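Local coordinates for protein putative Nitroreductase (Desulfovibrio desulfuricans subsp. desulfuricans str. G20, PDB 3E39) that binds flavin mononucleotide between the two subunits of its dimer and probably acts as a nitroreductase-family oxidoreductase, at residues 91-94 with 95-98; 122-125 with 126-129; 41-45 with 46-50; 161-164 with 165-169. All blocks are in the same frame, centred on the assembly; numbering follows the deposited sequence.

Overall arrangement
All four contacts are local, joining adjoining segments, and all touch the second subunit, yet they serve two flavins. Contacts 1 and 3 border one FMN and touch each other, with centres about 9 Å apart: Tyr92 packs on the 41-45 turn and Asp97 on Pro49. Contacts 2 and 4 reach the other FMN from its two ends, the flavin ring and the phosphate, with about 28 Å between their centres. Each is only partly buried. Contact 2 lies nearest the chain centre (about 12 Å) and relies on backbone bonds, whereas contact 4, about 23 Å out, has an ion pair. Contacts 1 and 3 combine side-chain acceptors with backbone donors at a helix start and in a turn.

Contact 1 (91-94 with 95-98); sequences MYNE and VKDH. With FMN (flavin mononucleotide), chain G; ACT (acetate ion), chain C.
With chi1 at -177°, Asn93 directs its amide over the start of the helix, where OD1 receives Lys96 N at 3.0 Å along an almost straight N-H (174°). Asp97, its CG beside its own backbone N (chi1 -74°), returns a carboxylate to the loop: OD2 takes Tyr92 N at 2.7 Å, nearly along the C-O axis, and Asn93 N at 3.2 Å from above the carboxylate plane. Side-chain acceptor to backbone donor in both directions thus encloses the first turn of helix 94-114, with Asn93 as N-cap, and Asp97 N closes onto Asn93 O at 2.9 Å. The Tyr92 ring lies with one face over Asn93 CB, and its hydroxyl meets Lys96 CD at 3.1 Å, the two side chains crossing at about a right angle. An acetate ion, probably from the crystallisation liquor, accepts from Tyr92 OH at 2.8 Å and from Lys96 NZ at 3.0 Å; NZ also bonds Asn127 OD1 of the second subunit. FMN C7M packs against Lys96 CB at 3.7 Å, with Tyr92 OH equally near. On the far side, a water links Glu94 OE1 with His98 NE2, while His98 ND1 is held by Glu146.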
loop_
_atom_site.group_PDB
_atom_site.type_symbol
_atom_site.label_atom_id
_atom_site.label_comp_id
_atom_site.label_asym_id
_atom_site.label_seq_id
_atom_site.Cartn_x
_atom_site.Cartn_y
_atom_site.Cartn_z
HETATM N N MSE A 91 -16.253 -2.104 6.682
HETATM C CA MSE A 91 -15.036 -2.632 7.318
HETATM C C MSE A 91 -15.231 -4.001 7.953
HETATM O O MSE A 91 -16.316 -4.281 8.477
HETATM C CB MSE A 91 -14.516 -1.681 8.396
HETATM C CG MSE A 91 -14.070 -0.365 7.864
HETATM SE SE MSE A 91 -13.477 0.891 9.221
HETATM C CE MSE A 91 -11.982 0.258 9.550
ATOM N N TYR A 92 -14.195 -4.845 7.917
ATOM C CA TYR A 92 -14.260 -6.158 8.604
ATOM C C TYR A 92 -13.197 -6.337 9.678
ATOM O O TYR A 92 -13.286 -7.229 10.543
ATOM C CB TYR A 92 -14.162 -7.315 7.608
ATOM C CG TYR A 92 -12.742 -7.681 7.165
ATOM C CD1 TYR A 92 -11.997 -6.824 6.358
ATOM C CD2 TYR A 92 -12.158 -8.895 7.525
ATOM C CE1 TYR A 92 -10.694 -7.150 5.941
ATOM C CE2 TYR A 92 -10.862 -9.240 7.085
ATOM C CZ TYR A 92 -10.149 -8.365 6.281
ATOM O OH TYR A 92 -8.867 -8.675 5.851
ATOM N N ASN A 93 -12.173 -5.484 9.609
ATOM C CA ASN A 93 -11.061 -5.550 10.516
ATOM C C ASN A 93 -10.317 -4.249 10.421
ATOM O O ASN A 93 -9.821 -3.914 9.362
ATOM C CB ASN A 93 -10.158 -6.725 10.139
ATOM C CG ASN A 93 -8.986 -6.910 11.107
ATOM O OD1 ASN A 93 -8.005 -6.181 11.067
ATOM N ND2 ASN A 93 -9.090 -7.921 11.987
ATOM N N GLU A 94 -10.231 -3.515 11.517
ATOM C CA GLU A 94 -9.681 -2.148 11.392
ATOM C C GLU A 94 -8.219 -2.145 10.930
ATOM O O GLU A 94 -7.872 -1.410 10.000
ATOM C CB GLU A 94 -9.938 -1.305 12.656
ATOM C CG GLU A 94 -11.432 -1.309 13.052
ATOM C CD GLU A 94 -11.868 -0.134 13.922
ATOM O OE1 GLU A 94 -11.034 0.719 14.271
ATOM O OE2 GLU A 94 -13.071 -0.073 14.257
ATOM N N VAL A 95 -7.372 -2.980 11.520
ATOM C CA VAL A 95 -5.972 -3.029 11.060
ATOM C C VAL A 95 -5.896 -3.347 9.554
ATOM O O VAL A 95 -5.242 -2.608 8.810
ATOM C CB VAL A 95 -5.129 -4.054 11.838
ATOM C CG1 VAL A 95 -3.818 -4.342 11.092
ATOM C CG2 VAL A 95 -4.887 -3.542 13.289
ATOM N N LYS A 96 -6.536 -4.437 9.133
ATOM C CA LYS A 96 -6.484 -4.880 7.728
ATOM C C LYS A 96 -7.087 -3.879 6.733
ATOM O O LYS A 96 -6.637 -3.772 5.599
ATOM C CB LYS A 96 -7.090 -6.276 7.579
ATOM C CG LYS A 96 -6.268 -7.333 8.329
ATOM C CD LYS A 96 -6.873 -8.705 8.171
ATOM C CE LYS A 96 -6.832 -9.462 9.428
ATOM N NZ LYS A 96 -7.358 -10.824 9.273
ATOM N N ASP A 97 -8.112 -3.156 7.162
ATOM C CA ASP A 97 -8.757 -2.153 6.301
ATOM C C ASP A 97 -7.894 -0.879 6.242
ATOM O O ASP A 97 -7.815 -0.224 5.188
ATOM C CB ASP A 97 -10.202 -1.904 6.752
ATOM C CG ASP A 97 -11.135 -3.041 6.383
ATOM O OD1 ASP A 97 -10.982 -3.655 5.306
ATOM O OD2 ASP A 97 -12.045 -3.324 7.187
ATOM N N HIS A 98 -7.210 -0.557 7.348
ATOM C CA HIS A 98 -6.209 0.533 7.288
ATOM C C HIS A 98 -5.094 0.125 6.299
ATOM O O HIS A 98 -4.632 0.960 5.492
ATOM C CB HIS A 98 -5.626 0.890 8.652
ATOM C CG HIS A 98 -6.597 1.575 9.558
ATOM N ND1 HIS A 98 -7.275 2.724 9.193
ATOM C CD2 HIS A 98 -6.988 1.284 10.821
ATOM C CE1 HIS A 98 -8.076 3.085 10.188
ATOM N NE2 HIS A 98 -7.923 2.228 11.182
HETATM N N1 FMN G . -6.677 -13.841 0.118
HETATM C C2 FMN G . -6.666 -15.117 0.630
HETATM O O2 FMN G . -6.778 -16.037 -0.143
HETATM N N3 FMN G . -6.496 -15.371 1.973
HETATM C C4 FMN G . -6.324 -14.360 2.878
HETATM O O4 FMN G . -5.874 -14.629 3.993
HETATM C C4A FMN G . -6.343 -13.064 2.400
HETATM N N5 FMN G . -6.178 -12.025 3.270
HETATM C C5A FMN G . -6.158 -10.735 2.783
HETATM C C6 FMN G . -6.011 -9.709 3.695
HETATM C C7 FMN G . -5.973 -8.389 3.248
HETATM C C7M FMN G . -5.866 -7.252 4.229
HETATM C C8 FMN G . -6.103 -8.085 1.895
HETATM C C8M FMN G . -5.827 -6.682 1.378
HETATM C C9 FMN G . -6.285 -9.114 0.994
HETATM C C9A FMN G . -6.327 -10.457 1.424
HETATM N N10 FMN G . -6.486 -11.532 0.530
HETATM C C10 FMN G . -6.498 -12.804 1.016
HETATM C "C1'" FMN G . -6.612 -11.331 -0.953
HETATM C "C2'" FMN G . -7.992 -10.760 -1.296
HETATM O "O2'" FMN G . -8.976 -11.764 -1.168
HETATM C "C3'" FMN G . -7.952 -10.127 -2.681
HETATM O "O3'" FMN G . -7.093 -9.033 -2.728
HETATM C "C4'" FMN G . -9.342 -9.688 -3.166
HETATM O "O4'" FMN G . -10.193 -10.821 -3.274
HETATM C "C5'" FMN G . -9.272 -9.042 -4.537
HETATM O "O5'" FMN G . -8.638 -9.903 -5.477
HETATM P P FMN G . -7.362 -9.408 -6.287
HETATM O O1P FMN G . -7.112 -10.399 -7.398
HETATM O O2P FMN G . -6.223 -9.325 -5.286
HETATM O O3P FMN G . -7.624 -8.050 -6.870
HETATM C C ACT C . -8.918 -12.281 6.391
HETATM O O ACT C . -8.126 -11.326 6.437
HETATM O OXT ACT C . -9.196 -12.816 7.475
HETATM C CH3 ACT C . -9.494 -12.759 5.087
HETATM O O HOH W 1 -8.724 1.947 13.853
#

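Contact 2 (122-125 with 126-129); sequences LGEI and INQA. With FMN (flavin mononucleotide), chain E.
Three consecutive backbone bonds define this turn: Ile126 N to Gly123 O at 3.1 Å, Asn127 N to Glu124 O at 3.1 Å and Gln128 N to Ile125 O at 3.2 Å. Each N-H reaches three residues back, the 3-10 pattern. Glu124 O is also approached by Gln128 NE2 in a weak bond; with chi2 at 70° the Gln128 chain bends back over the turn, although NE2 has a stronger partner in His68 O. At the leading end, FMN O4 accepts from Gly123 N at 3.3 Å and from Glu124 N at 3.2 Å, and Gly123 N is 2.9 Å from FMN N5. The segment is a short 3-10 turn joining strand 118-122 to helix 129-135, and it places two successive N-H groups at the flavin's C4 carbonyl, which would probably polarise the ring. The Glu124 carboxylate is bonded by Thr69 OG1 and Arg70 N. Further out, Ile126 CG1 lies 3.3 Å from Gly123 O, and the Ile126 side chain packs on Lys96 of the second subunit. Ile125 and Ile126 both pack on Phe145, and Leu122 CD2 meets FMN N3 at 3.5 Å.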
loop_
_atom_site.group_PDB
_atom_site.type_symbol
_atom_site.label_atom_id
_atom_site.label_comp_id
_atom_site.label_asym_id
_atom_site.label_seq_id
_atom_site.Cartn_x
_atom_site.Cartn_y
_atom_site.Cartn_z
ATOM N N LEU A 122 -0.564 12.841 2.593
ATOM C CA LEU A 122 -0.685 13.690 3.766
ATOM C C LEU A 122 -1.489 12.945 4.826
ATOM O O LEU A 122 -2.633 12.579 4.580
ATOM C CB LEU A 122 -1.366 15.011 3.424
ATOM C CG LEU A 122 -0.631 15.941 2.462
ATOM C CD1 LEU A 122 -1.468 17.203 2.181
ATOM C CD2 LEU A 122 0.711 16.319 2.990
ATOM N N GLY A 123 -0.858 12.678 5.974
ATOM C CA GLY A 123 -1.487 11.968 7.098
ATOM C C GLY A 123 -1.638 12.783 8.374
ATOM O O GLY A 123 -2.474 12.498 9.201
ATOM N N GLU A 124 -0.830 13.813 8.556
ATOM C CA GLU A 124 -1.022 14.663 9.726
ATOM C C GLU A 124 -2.430 15.242 9.740
ATOM O O GLU A 124 -3.021 15.445 10.807
ATOM C CB GLU A 124 0.051 15.756 9.737
ATOM C CG GLU A 124 -0.191 16.904 10.713
ATOM C CD GLU A 124 -1.082 18.020 10.146
ATOM O OE1 GLU A 124 -1.493 17.947 8.969
ATOM O OE2 GLU A 124 -1.339 18.973 10.900
ATOM N N ILE A 125 -3.003 15.444 8.561
ATOM C CA ILE A 125 -4.303 16.060 8.429
ATOM C C ILE A 125 -5.412 15.211 9.047
ATOM O O ILE A 125 -6.424 15.753 9.520
ATOM C CB ILE A 125 -4.615 16.456 6.941
ATOM C CG1 ILE A 125 -5.887 17.332 6.870
ATOM C CG2 ILE A 125 -4.707 15.223 5.983
ATOM C CD1 ILE A 125 -6.014 18.094 5.573
ATOM N N ILE A 126 -5.226 13.892 9.071
ATOM C CA ILE A 126 -6.271 13.017 9.609
ATOM C C ILE A 126 -6.425 13.158 11.113
ATOM O O ILE A 126 -7.481 12.805 11.654
ATOM C CB ILE A 126 -6.156 11.505 9.207
ATOM C CG1 ILE A 126 -5.108 10.777 10.050
ATOM C CG2 ILE A 126 -5.929 11.357 7.657
ATOM C CD1 ILE A 126 -4.996 9.294 9.741
ATOM N N ASN A 127 -5.400 13.708 11.777
ATOM C CA ASN A 127 -5.470 13.951 13.228
ATOM C C ASN A 127 -6.624 14.903 13.578
ATOM O O ASN A 127 -7.106 14.899 14.712
ATOM C CB ASN A 127 -4.202 14.610 13.751
ATOM C CG ASN A 127 -2.956 13.827 13.488
ATOM O OD1 ASN A 127 -2.994 12.650 13.121
ATOM N ND2 ASN A 127 -1.811 14.479 13.702
ATOM N N GLN A 128 -7.008 15.749 12.624
ATOM C CA GLN A 128 -8.115 16.695 12.793
ATOM C C GLN A 128 -9.454 16.213 12.231
ATOM O O GLN A 128 -10.377 17.004 12.040
ATOM C CB GLN A 128 -7.726 18.033 12.146
ATOM C CG GLN A 128 -6.617 18.811 12.838
ATOM C CD GLN A 128 -5.214 18.183 12.738
ATOM O OE1 GLN A 128 -4.648 17.744 13.748
ATOM N NE2 GLN A 128 -4.659 18.133 11.510
ATOM N N ALA A 129 -9.592 14.914 12.003
ATOM C CA ALA A 129 -10.822 14.372 11.420
ATOM C C ALA A 129 -12.122 14.788 12.107
ATOM O O ALA A 129 -13.100 15.069 11.443
ATOM C CB ALA A 129 -10.754 12.814 11.397
HETATM N N1 FMN E . 4.544 14.232 4.163
HETATM C C2 FMN E . 4.216 15.518 4.540
HETATM O O2 FMN E . 4.812 16.483 4.090
HETATM N N3 FMN E . 3.173 15.742 5.413
HETATM C C4 FMN E . 2.431 14.724 5.964
HETATM O O4 FMN E . 1.380 14.997 6.570
HETATM C C4A FMN E . 2.755 13.411 5.605
HETATM N N5 FMN E . 2.022 12.378 6.137
HETATM C C5A FMN E . 2.308 11.057 5.776
HETATM C C6 FMN E . 1.566 10.020 6.351
HETATM C C7 FMN E . 1.824 8.691 5.998
HETATM C C7M FMN E . 1.146 7.577 6.750
HETATM C C8 FMN E . 2.857 8.415 5.080
HETATM C C8M FMN E . 3.138 6.992 4.660
HETATM C C9 FMN E . 3.611 9.458 4.536
HETATM C C9A FMN E . 3.343 10.801 4.878
HETATM N N10 FMN E . 4.099 11.874 4.332
HETATM C C10 FMN E . 3.802 13.180 4.696
HETATM C "C1'" FMN E . 5.224 11.641 3.397
HETATM C "C2'" FMN E . 6.472 11.109 4.107
HETATM O "O2'" FMN E . 7.122 12.155 4.810
HETATM C "C3'" FMN E . 7.412 10.509 3.075
HETATM O "O3'" FMN E . 6.753 9.442 2.433
HETATM C "C4'" FMN E . 8.702 9.969 3.690
HETATM O "O4'" FMN E . 9.426 11.035 4.261
HETATM C "C5'" FMN E . 9.579 9.297 2.661
HETATM O "O5'" FMN E . 9.728 10.111 1.512
HETATM P P FMN E . 9.380 9.668 0.013
HETATM O O1P FMN E . 7.864 9.572 -0.072
HETATM O O2P FMN E . 9.964 10.708 -0.927
HETATM O O3P FMN E . 10.012 8.314 -0.169
#

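Contact 3 (41-45 with 46-50); sequences APSGL and NNQPC. With FMN (flavin mononucleotide), chain G.
Ser43 and Gln48 meet through the serine hydroxyl, which a chi1 of 66° places between the backbone N and the carbonyl carbon, the crowded position. From there OG accepts Gln48 N at 2.9 Å, while CB rests against Pro49 CD at 3.6 Å. A water joins OG to Asn46 OD1, donating to the latter at 2.6 Å, so the serine side chain reaches both the start and the far part of 46-50. Asn46 extends its CG away from its own backbone N, and its ND2 crosses the dimer interface to Ser161 O of the second subunit. The extended Gln48 chain brings NE2 to Asn46 O at 3.3 Å, with a weaker bond to Asn46 OD1, while OE1 takes Arg163 N of the second subunit. The Leu45 and Asn47 side chains run alongside each other in the same direction, with Leu45 CD1 only 3.1 Å from Asn47 OD1, and both pack on Tyr92. The backbone makes two overlapping turns: Asn46 N bonds Ser43 O at 3.0 Å, and Asn47 N bonds Gly44 O at 2.9 Å. The positive phi values of Leu45 (64°) and Asn46 (52°) show that two successive residues adopt left-handed helical (alpha-L) backbone conformations; the first turn, with Gly44 and Leu45 at its centre, matches type II. On its flavin side, Pro42 CB approaches FMN O3' at 3.1 Å and Gly44 N stands near ring carbon C8. These double turns, between helix 28-39 and strand 50-56, form one wall of the inter-subunit FMN pocket, a site characteristic of dimeric nitroreductase-family flavoproteins.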
loop_
_atom_site.group_PDB
_atom_site.type_symbol
_atom_site.label_atom_id
_atom_site.label_comp_id
_atom_site.label_asym_id
_atom_site.label_seq_id
_atom_site.Cartn_x
_atom_site.Cartn_y
_atom_site.Cartn_z
ATOM N N ALA A 41 -6.593 -1.458 -5.886
ATOM C CA ALA A 41 -5.814 -2.004 -4.779
ATOM C C ALA A 41 -6.637 -3.146 -4.169
ATOM O O ALA A 41 -7.879 -3.141 -4.231
ATOM C CB ALA A 41 -5.544 -0.926 -3.718
ATOM N N PRO A 42 -5.970 -4.138 -3.580
ATOM C CA PRO A 42 -6.692 -5.247 -2.939
ATOM C C PRO A 42 -7.324 -4.854 -1.588
ATOM O O PRO A 42 -6.966 -3.849 -0.980
ATOM C CB PRO A 42 -5.586 -6.281 -2.726
ATOM C CG PRO A 42 -4.350 -5.431 -2.523
ATOM C CD PRO A 42 -4.508 -4.307 -3.496
ATOM N N SER A 43 -8.291 -5.647 -1.144
ATOM C CA SER A 43 -8.906 -5.479 0.150
ATOM C C SER A 43 -9.300 -6.854 0.650
ATOM O O SER A 43 -9.584 -7.776 -0.137
ATOM C CB SER A 43 -10.129 -4.552 0.076
ATOM O OG SER A 43 -11.193 -5.108 -0.678
ATOM N N GLY A 44 -9.325 -7.014 1.963
ATOM C CA GLY A 44 -9.799 -8.266 2.545
ATOM C C GLY A 44 -11.240 -8.543 2.088
ATOM O O GLY A 44 -12.083 -7.636 1.990
ATOM N N LEU A 45 -11.470 -9.778 1.700
ATOM C CA LEU A 45 -12.754 -10.283 1.279
ATOM C C LEU A 45 -13.242 -9.600 0.007
ATOM O O LEU A 45 -14.374 -9.819 -0.415
ATOM C CB LEU A 45 -13.777 -10.102 2.412
ATOM C CG LEU A 45 -13.390 -10.534 3.828
ATOM C CD1 LEU A 45 -14.469 -10.090 4.816
ATOM C CD2 LEU A 45 -13.177 -12.001 3.870
ATOM N N ASN A 46 -12.378 -8.815 -0.635
ATOM C CA ASN A 46 -12.781 -7.964 -1.739
ATOM C C ASN A 46 -13.983 -7.101 -1.308
ATOM O O ASN A 46 -14.902 -6.816 -2.113
ATOM C CB ASN A 46 -13.111 -8.760 -3.029
ATOM C CG ASN A 46 -13.172 -7.874 -4.276
ATOM O OD1 ASN A 46 -12.502 -6.847 -4.363
ATOM N ND2 ASN A 46 -13.943 -8.308 -5.282
ATOM N N ASN A 47 -13.980 -6.676 -0.051
ATOM C CA ASN A 47 -15.020 -5.809 0.484
ATOM C C ASN A 47 -14.993 -4.379 -0.081
ATOM O O ASN A 47 -16.008 -3.685 -0.034
ATOM C CB ASN A 47 -14.924 -5.687 1.984
ATOM C CG ASN A 47 -15.406 -6.907 2.727
ATOM O OD1 ASN A 47 -14.991 -7.133 3.874
ATOM N ND2 ASN A 47 -16.275 -7.694 2.106
ATOM N N GLN A 48 -13.828 -3.918 -0.518
ATOM C CA GLN A 48 -13.685 -2.607 -1.157
ATOM C C GLN A 48 -14.217 -1.503 -0.240
ATOM O O GLN A 48 -15.178 -0.819 -0.584
ATOM C CB GLN A 48 -14.407 -2.591 -2.506
ATOM C CG GLN A 48 -13.853 -3.627 -3.481
ATOM C CD GLN A 48 -14.783 -3.838 -4.640
ATOM O OE1 GLN A 48 -15.175 -2.875 -5.308
ATOM N NE2 GLN A 48 -15.148 -5.079 -4.893
ATOM N N PRO A 49 -13.575 -1.332 0.926
ATOM C CA PRO A 49 -14.023 -0.352 1.916
ATOM C C PRO A 49 -13.648 1.110 1.654
ATOM O O PRO A 49 -14.146 1.993 2.368
ATOM C CB PRO A 49 -13.336 -0.826 3.180
ATOM C CG PRO A 49 -12.008 -1.350 2.699
ATOM C CD PRO A 49 -12.369 -2.053 1.389
ATOM N N CYS A 50 -12.760 1.357 0.686
ATOM C CA CYS A 50 -12.287 2.713 0.449
ATOM C C CYS A 50 -13.288 3.580 -0.307
ATOM O O CYS A 50 -13.960 3.133 -1.257
ATOM C CB CYS A 50 -10.927 2.741 -0.257
ATOM S SG CYS A 50 -9.610 1.982 0.699
HETATM N N1 FMN G . -6.677 -13.841 0.118
HETATM C C2 FMN G . -6.666 -15.117 0.630
HETATM O O2 FMN G . -6.778 -16.037 -0.143
HETATM N N3 FMN G . -6.496 -15.371 1.973
HETATM C C4 FMN G . -6.324 -14.360 2.878
HETATM O O4 FMN G . -5.874 -14.629 3.993
HETATM C C4A FMN G . -6.343 -13.064 2.400
HETATM N N5 FMN G . -6.178 -12.025 3.270
HETATM C C5A FMN G . -6.158 -10.735 2.783
HETATM C C6 FMN G . -6.011 -9.709 3.695
HETATM C C7 FMN G . -5.973 -8.389 3.248
HETATM C C7M FMN G . -5.866 -7.252 4.229
HETATM C C8 FMN G . -6.103 -8.085 1.895
HETATM C C8M FMN G . -5.827 -6.682 1.378
HETATM C C9 FMN G . -6.285 -9.114 0.994
HETATM C C9A FMN G . -6.327 -10.457 1.424
HETATM N N10 FMN G . -6.486 -11.532 0.530
HETATM C C10 FMN G . -6.498 -12.804 1.016
HETATM C "C1'" FMN G . -6.612 -11.331 -0.953
HETATM C "C2'" FMN G . -7.992 -10.760 -1.296
HETATM O "O2'" FMN G . -8.976 -11.764 -1.168
HETATM C "C3'" FMN G . -7.952 -10.127 -2.681
HETATM O "O3'" FMN G . -7.093 -9.033 -2.728
HETATM C "C4'" FMN G . -9.342 -9.688 -3.166
HETATM O "O4'" FMN G . -10.193 -10.821 -3.274
HETATM C "C5'" FMN G . -9.272 -9.042 -4.537
HETATM O "O5'" FMN G . -8.638 -9.903 -5.477
HETATM P P FMN G . -7.362 -9.408 -6.287
HETATM O O1P FMN G . -7.112 -10.399 -7.398
HETATM O O2P FMN G . -6.223 -9.325 -5.286
HETATM O O3P FMN G . -7.624 -8.050 -6.870
HETATM O O HOH W 2 -10.532 -5.638 -3.262
#

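Contact 4 (161-164 with 165-169); sequences SRRP and LAELL. With FMN (flavin mononucleotide), chain E.
Arg163 and Glu167 form the one salt bridge between 161-164 and 165-169. The guanidinium comes side-on and spends two nitrogens on a single oxygen: NE lies 2.9 Å and NH2 3.1 Å from Glu167 OE1, which sits near the guanidinium plane. The two flat groups are nonetheless turned 61° apart, so this is not a coplanar pairing with both carboxylate oxygens. A bend at chi3 (71°) in the otherwise extended arginine chain swings NE round to the acid. Water connects the pair once more, donating to Glu167 O and accepting weakly from Arg163 NH2.

Backbone bonding is modest. Pro164 O takes Glu167 N at 2.9 Å and Leu168 N only weakly, opening the short, weakly bonded helix 165-168.

Among packing contacts, the Pro164 ring crosses the end of the Glu167 side chain at an angle, Pro164 CD to Glu167 CD 3.5 Å, and Leu168 CD2 lies 4.1 Å from Arg163 CD.

Phosphate binding falls to Arg162. Its NH2 meets FMN O3P at 2.8 Å in a nearly straight bond (166°), with O3P at the edge of the guanidinium and in its plane, and NH1 adds a weak bond to the same oxygen while donating to Ser161 O at 3.0 Å. Its NE also bonds Ala41 O of the second subunit.

The adjacent arginines thus divide the work: Arg163, just before the short helix, pairs with the carboxylate of Glu167 within it, whereas Arg162, with Arg15 and Arg16 nearby, would probably stabilise the negative charge of the phosphate at the subunit boundary.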
loop_
_atom_site.group_PDB
_atom_site.type_symbol
_atom_site.label_atom_id
_atom_site.label_comp_id
_atom_site.label_asym_id
_atom_site.label_seq_id
_atom_site.Cartn_x
_atom_site.Cartn_y
_atom_site.Cartn_z
ATOM N N SER A 161 15.624 8.799 1.832
ATOM C CA SER A 161 16.590 7.746 2.114
ATOM C C SER A 161 15.854 6.558 2.688
ATOM O O SER A 161 14.734 6.673 3.168
ATOM C CB SER A 161 17.632 8.243 3.116
ATOM O OG SER A 161 17.114 8.442 4.437
ATOM N N ARG A 162 16.446 5.387 2.548
ATOM C CA ARG A 162 15.915 4.204 3.229
ATOM C C ARG A 162 17.069 3.470 3.878
ATOM O O ARG A 162 18.219 3.541 3.398
ATOM C CB ARG A 162 15.194 3.258 2.270
ATOM C CG ARG A 162 13.885 3.773 1.700
ATOM C CD ARG A 162 12.761 3.988 2.741
ATOM N NE ARG A 162 11.548 4.327 1.972
ATOM C CZ ARG A 162 11.273 5.534 1.486
ATOM N NH1 ARG A 162 12.064 6.565 1.753
ATOM N NH2 ARG A 162 10.174 5.725 0.761
ATOM N N ARG A 163 16.759 2.783 4.964
ATOM C CA ARG A 163 17.718 1.901 5.634
ATOM C C ARG A 163 18.044 0.743 4.688
ATOM O O ARG A 163 17.262 0.434 3.793
ATOM C CB ARG A 163 17.129 1.355 6.931
ATOM C CG ARG A 163 16.855 2.414 7.969
ATOM C CD ARG A 163 16.306 1.812 9.249
ATOM N NE ARG A 163 17.310 1.064 10.003
ATOM C CZ ARG A 163 17.045 0.314 11.070
ATOM N NH1 ARG A 163 15.807 0.194 11.524
ATOM N NH2 ARG A 163 18.022 -0.335 11.690
ATOM N N PRO A 164 19.237 0.140 4.841
ATOM C CA PRO A 164 19.589 -0.982 4.012
ATOM C C PRO A 164 18.704 -2.154 4.319
ATOM O O PRO A 164 18.326 -2.345 5.465
ATOM C CB PRO A 164 21.038 -1.316 4.431
ATOM C CG PRO A 164 21.503 -0.202 5.227
ATOM C CD PRO A 164 20.304 0.487 5.794
ATOM N N LEU A 165 18.367 -2.925 3.299
ATOM C CA LEU A 165 17.536 -4.131 3.468
ATOM C C LEU A 165 18.023 -5.004 4.594
ATOM O O LEU A 165 17.222 -5.581 5.367
ATOM C CB LEU A 165 17.540 -4.932 2.168
ATOM C CG LEU A 165 16.771 -6.241 2.163
ATOM C CD1 LEU A 165 15.377 -5.960 2.669
ATOM C CD2 LEU A 165 16.808 -6.837 0.748
ATOM N N ALA A 166 19.349 -5.110 4.706
ATOM C CA ALA A 166 19.983 -5.921 5.755
ATOM C C ALA A 166 19.551 -5.540 7.179
ATOM O O ALA A 166 19.397 -6.416 8.039
ATOM C CB ALA A 166 21.500 -5.825 5.623
ATOM N N GLU A 167 19.336 -4.246 7.409
ATOM C CA GLU A 167 18.890 -3.772 8.705
ATOM C C GLU A 167 17.393 -3.995 8.933
ATOM O O GLU A 167 16.912 -3.893 10.070
ATOM C CB GLU A 167 19.188 -2.277 8.865
ATOM C CG GLU A 167 20.689 -1.962 8.886
ATOM C CD GLU A 167 20.992 -0.495 9.053
ATOM O OE1 GLU A 167 20.095 0.300 9.427
ATOM O OE2 GLU A 167 22.142 -0.114 8.771
ATOM N N LEU A 168 16.667 -4.272 7.853
ATOM C CA LEU A 168 15.202 -4.422 7.916
ATOM C C LEU A 168 14.734 -5.891 7.901
ATOM O O LEU A 168 13.572 -6.185 8.152
ATOM C CB LEU A 168 14.572 -3.626 6.772
ATOM C CG LEU A 168 14.834 -2.117 6.788
ATOM C CD1 LEU A 168 14.228 -1.493 5.527
ATOM C CD2 LEU A 168 14.268 -1.470 8.030
ATOM N N LEU A 169 15.650 -6.808 7.615
ATOM C CA LEU A 169 15.358 -8.231 7.648
ATOM C C LEU A 169 15.514 -8.774 9.061
ATOM O O LEU A 169 16.468 -8.380 9.778
ATOM C CB LEU A 169 16.319 -8.967 6.711
ATOM C CG LEU A 169 16.082 -8.850 5.211
ATOM C CD1 LEU A 169 17.307 -9.303 4.425
ATOM C CD2 LEU A 169 14.834 -9.676 4.847
HETATM N N1 FMN E . 4.544 14.232 4.163
HETATM C C2 FMN E . 4.216 15.518 4.540
HETATM O O2 FMN E . 4.812 16.483 4.090
HETATM N N3 FMN E . 3.173 15.742 5.413
HETATM C C4 FMN E . 2.431 14.724 5.964
HETATM O O4 FMN E . 1.380 14.997 6.570
HETATM C C4A FMN E . 2.755 13.411 5.605
HETATM N N5 FMN E . 2.022 12.378 6.137
HETATM C C5A FMN E . 2.308 11.057 5.776
HETATM C C6 FMN E . 1.566 10.020 6.351
HETATM C C7 FMN E . 1.824 8.691 5.998
HETATM C C7M FMN E . 1.146 7.577 6.750
HETATM C C8 FMN E . 2.857 8.415 5.080
HETATM C C8M FMN E . 3.138 6.992 4.660
HETATM C C9 FMN E . 3.611 9.458 4.536
HETATM C C9A FMN E . 3.343 10.801 4.878
HETATM N N10 FMN E . 4.099 11.874 4.332
HETATM C C10 FMN E . 3.802 13.180 4.696
HETATM C "C1'" FMN E . 5.224 11.641 3.397
HETATM C "C2'" FMN E . 6.472 11.109 4.107
HETATM O "O2'" FMN E . 7.122 12.155 4.810
HETATM C "C3'" FMN E . 7.412 10.509 3.075
HETATM O "O3'" FMN E . 6.753 9.442 2.433
HETATM C "C4'" FMN E . 8.702 9.969 3.690
HETATM O "O4'" FMN E . 9.426 11.035 4.261
HETATM C "C5'" FMN E . 9.579 9.297 2.661
HETATM O "O5'" FMN E . 9.728 10.111 1.512
HETATM P P FMN E . 9.380 9.668 0.013
HETATM O O1P FMN E . 7.864 9.572 -0.072
HETATM O O2P FMN E . 9.964 10.708 -0.927
HETATM O O3P FMN E . 10.012 8.314 -0.169
HETATM O O HOH W 3 18.336 -3.361 12.626
#